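Lipoprotein (PDB 6OE6) is a leptospiral lipoprotein of unknown function, probably tethered to a membrane by a lipid anchor, with a beta-rich, helix-free fold. Local coordinates at residues L74-L79 with G108-K113. Residues are numbered along the deposited sequence; the frame is centred on the assembly and turned at random.
Sequences LSKFQL and GKYLLK. With NA (sodium ion), chain E.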
loop_
_atom_site.group_PDB
_atom_site.type_symbol
_atom_site.label_atom_id
_atom_site.label_comp_id
_atom_site.label_asym_id
_atom_site.label_seq_id
_atom_site.Cartn_x
_atom_site.Cartn_y
_atom_site.Cartn_z
ATOM N N LEU A 74 -3.331 -7.432 1.994
ATOM C CA LEU A 74 -3.287 -6.925 0.642
ATOM C C LEU A 74 -4.197 -7.787 -0.210
ATOM O O LEU A 74 -4.214 -9.015 -0.073
ATOM C CB LEU A 74 -1.846 -6.953 0.118
ATOM C CG LEU A 74 -1.618 -6.175 -1.179
ATOM C CD1 LEU A 74 -1.777 -4.659 -0.950
ATOM C CD2 LEU A 74 -0.165 -6.446 -1.644
ATOM N N SER A 75 -4.983 -7.141 -1.056
ATOM C CA SER A 75 -5.888 -7.821 -1.964
ATOM C C SER A 75 -5.558 -7.408 -3.388
ATOM O O SER A 75 -5.211 -6.255 -3.637
ATOM C CB SER A 75 -7.355 -7.451 -1.668
ATOM O OG SER A 75 -7.732 -7.823 -0.344
ATOM N N LYS A 76 -5.715 -8.332 -4.329
ATOM C CA LYS A 76 -5.467 -8.038 -5.731
ATOM C C LYS A 76 -6.796 -8.066 -6.478
ATOM O O LYS A 76 -7.630 -8.938 -6.239
ATOM C CB LYS A 76 -4.499 -9.042 -6.366
ATOM C CG LYS A 76 -4.108 -8.639 -7.821
ATOM C CD LYS A 76 -3.072 -9.631 -8.385
ATOM C CE LYS A 76 -2.446 -9.132 -9.691
ATOM N NZ LYS A 76 -3.409 -9.085 -10.819
ATOM N N PHE A 77 -7.000 -7.115 -7.373
ATOM C CA PHE A 77 -8.271 -7.062 -8.102
ATOM C C PHE A 77 -8.305 -8.072 -9.254
ATOM O O PHE A 77 -7.426 -8.077 -10.144
ATOM C CB PHE A 77 -8.458 -5.641 -8.622
ATOM C CG PHE A 77 -9.854 -5.319 -9.080
ATOM C CD1 PHE A 77 -10.795 -4.866 -8.175
ATOM C CD2 PHE A 77 -10.210 -5.464 -10.403
ATOM C CE1 PHE A 77 -12.079 -4.531 -8.593
ATOM C CE2 PHE A 77 -11.485 -5.132 -10.836
ATOM C CZ PHE A 77 -12.425 -4.661 -9.916
ATOM N N GLN A 78 -9.338 -8.909 -9.261
ATOM C CA GLN A 78 -9.597 -9.814 -10.374
ATOM C C GLN A 78 -11.082 -9.641 -10.683
ATOM O O GLN A 78 -11.460 -8.622 -11.269
ATOM C CB GLN A 78 -9.212 -11.257 -10.046
ATOM C CG GLN A 78 -9.258 -12.124 -11.306
ATOM C CD GLN A 78 -8.735 -13.533 -11.116
ATOM O OE1 GLN A 78 -9.132 -14.241 -10.191
ATOM N NE2 GLN A 78 -7.849 -13.952 -12.010
ATOM N N LEU A 79 -11.946 -10.561 -10.260
ATOM C CA LEU A 79 -13.385 -10.267 -10.338
ATOM C C LEU A 79 -13.744 -9.649 -8.993
ATOM O O LEU A 79 -14.288 -10.292 -8.095
ATOM C CB LEU A 79 -14.210 -11.511 -10.647
ATOM C CG LEU A 79 -13.815 -12.241 -11.938
ATOM C CD1 LEU A 79 -14.875 -13.298 -12.278
ATOM C CD2 LEU A 79 -13.583 -11.285 -13.118
ATOM N N GLY A 108 -1.186 -4.685 -11.666
ATOM C CA GLY A 108 -2.589 -4.810 -11.322
ATOM C C GLY A 108 -3.017 -3.757 -10.318
ATOM O O GLY A 108 -2.306 -2.800 -10.040
ATOM N N LYS A 109 -4.213 -3.956 -9.794
ATOM C CA LYS A 109 -4.808 -3.026 -8.850
ATOM C C LYS A 109 -4.877 -3.717 -7.497
ATOM O O LYS A 109 -5.304 -4.872 -7.419
ATOM C CB LYS A 109 -6.208 -2.606 -9.337
ATOM C CG LYS A 109 -6.820 -1.455 -8.530
ATOM C CD LYS A 109 -8.055 -0.865 -9.264
ATOM C CE LYS A 109 -9.245 -1.812 -9.227
ATOM N NZ LYS A 109 -10.478 -1.243 -9.886
ATOM N N TYR A 110 -4.470 -3.006 -6.443
ATOM C CA TYR A 110 -4.316 -3.580 -5.110
ATOM C C TYR A 110 -5.009 -2.726 -4.069
ATOM O O TYR A 110 -5.147 -1.507 -4.226
ATOM C CB TYR A 110 -2.818 -3.703 -4.700
ATOM C CG TYR A 110 -2.088 -4.686 -5.596
ATOM C CD1 TYR A 110 -2.037 -6.038 -5.241
ATOM C CD2 TYR A 110 -1.521 -4.278 -6.807
ATOM C CE1 TYR A 110 -1.426 -6.964 -6.053
ATOM C CE2 TYR A 110 -0.884 -5.200 -7.627
ATOM C CZ TYR A 110 -0.844 -6.546 -7.225
ATOM O OH TYR A 110 -0.236 -7.491 -8.013
ATOM N N LEU A 111 -5.421 -3.396 -2.986
ATOM C CA LEU A 111 -6.116 -2.781 -1.866
ATOM C C LEU A 111 -5.392 -3.211 -0.604
ATOM O O LEU A 111 -5.320 -4.413 -0.300
ATOM C CB LEU A 111 -7.589 -3.214 -1.818
ATOM C CG LEU A 111 -8.443 -2.698 -0.652
ATOM C CD1 LEU A 111 -8.537 -1.170 -0.714
ATOM C CD2 LEU A 111 -9.830 -3.354 -0.665
ATOM N N LEU A 112 -4.884 -2.237 0.133
ATOM C CA LEU A 112 -4.160 -2.484 1.385
ATOM C C LEU A 112 -5.086 -2.062 2.515
ATOM O O LEU A 112 -5.574 -0.930 2.514
ATOM C CB LEU A 112 -2.866 -1.668 1.412
ATOM C CG LEU A 112 -2.067 -1.589 2.719
ATOM C CD1 LEU A 112 -1.625 -2.994 3.173
ATOM C CD2 LEU A 112 -0.851 -0.692 2.463
ATOM N N LYS A 113 -5.357 -2.973 3.448
ATOM C CA LYS A 113 -6.212 -2.685 4.591
ATOM C C LYS A 113 -5.383 -2.751 5.865
ATOM O O LYS A 113 -4.458 -3.555 5.968
ATOM C CB LYS A 113 -7.357 -3.695 4.700
ATOM C CG LYS A 113 -8.348 -3.704 3.505
ATOM C CD LYS A 113 -9.412 -4.738 3.736
ATOM C CE LYS A 113 -10.290 -4.911 2.501
ATOM N NZ LYS A 113 -11.441 -5.770 2.828
HETATM NA NA NA E . -14.017 -11.985 -6.264
HETATM O O HOH W 1 -6.829 -6.069 1.460
HETATM O O HOH W 2 -10.101 -8.185 0.737
HETATM O O HOH W 3 -5.333 -6.495 -10.813
HETATM O O HOH W 4 -14.076 -10.036 -4.854
#
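Lys109 lies over one face of the Phe77 ring where antiparallel strands 70-77 and 108-116 run side by side within a five-stranded mixed sheet. Alternate residues send side chains to opposite faces, here this lysine-on-phenyl pair with Ser75 and Leu111 on one, Leu74, Lys76, Tyr110 and Leu112 on the other. Both side chains of the pair leave the backbone alike, CG anti to N (chi1 -165° in Phe77, -171° in Lys109), and a bend at chi3 of Lys109 turns its end over the ring: NZ sits 3.8 Å from the Phe77 ring centroid, almost on its normal, a cation-pi contact that CE supplements with a CH-pi contact. Ser75 and Leu111 form the hydrogen-bonded pair, Ser75 N to Leu111 O and Leu111 N to Ser75 O both at 2.9 Å; Phe77 N reaches Lys109 O at 2.8 Å. The Lys76 chain, extended as far as CE and bent only at its last torsion, passes obliquely by the phenol, CG 3.6 Å from Tyr110 CE1, while Leu74 CD1 touches CB of both Tyr110 and Leu112. Tyr110 OH hydrogen-bonds to Ser106 O, which probably steadies the ring's far end. Where strand 70-77 ends and strand 108-116 begins, one water accepts from Lys76 NZ and Lys109 N and donates to Phe77 O; past strand 70-77, in a site including Asn82 and a water, Leu79 O binds a sodium ion at 2.5 Å.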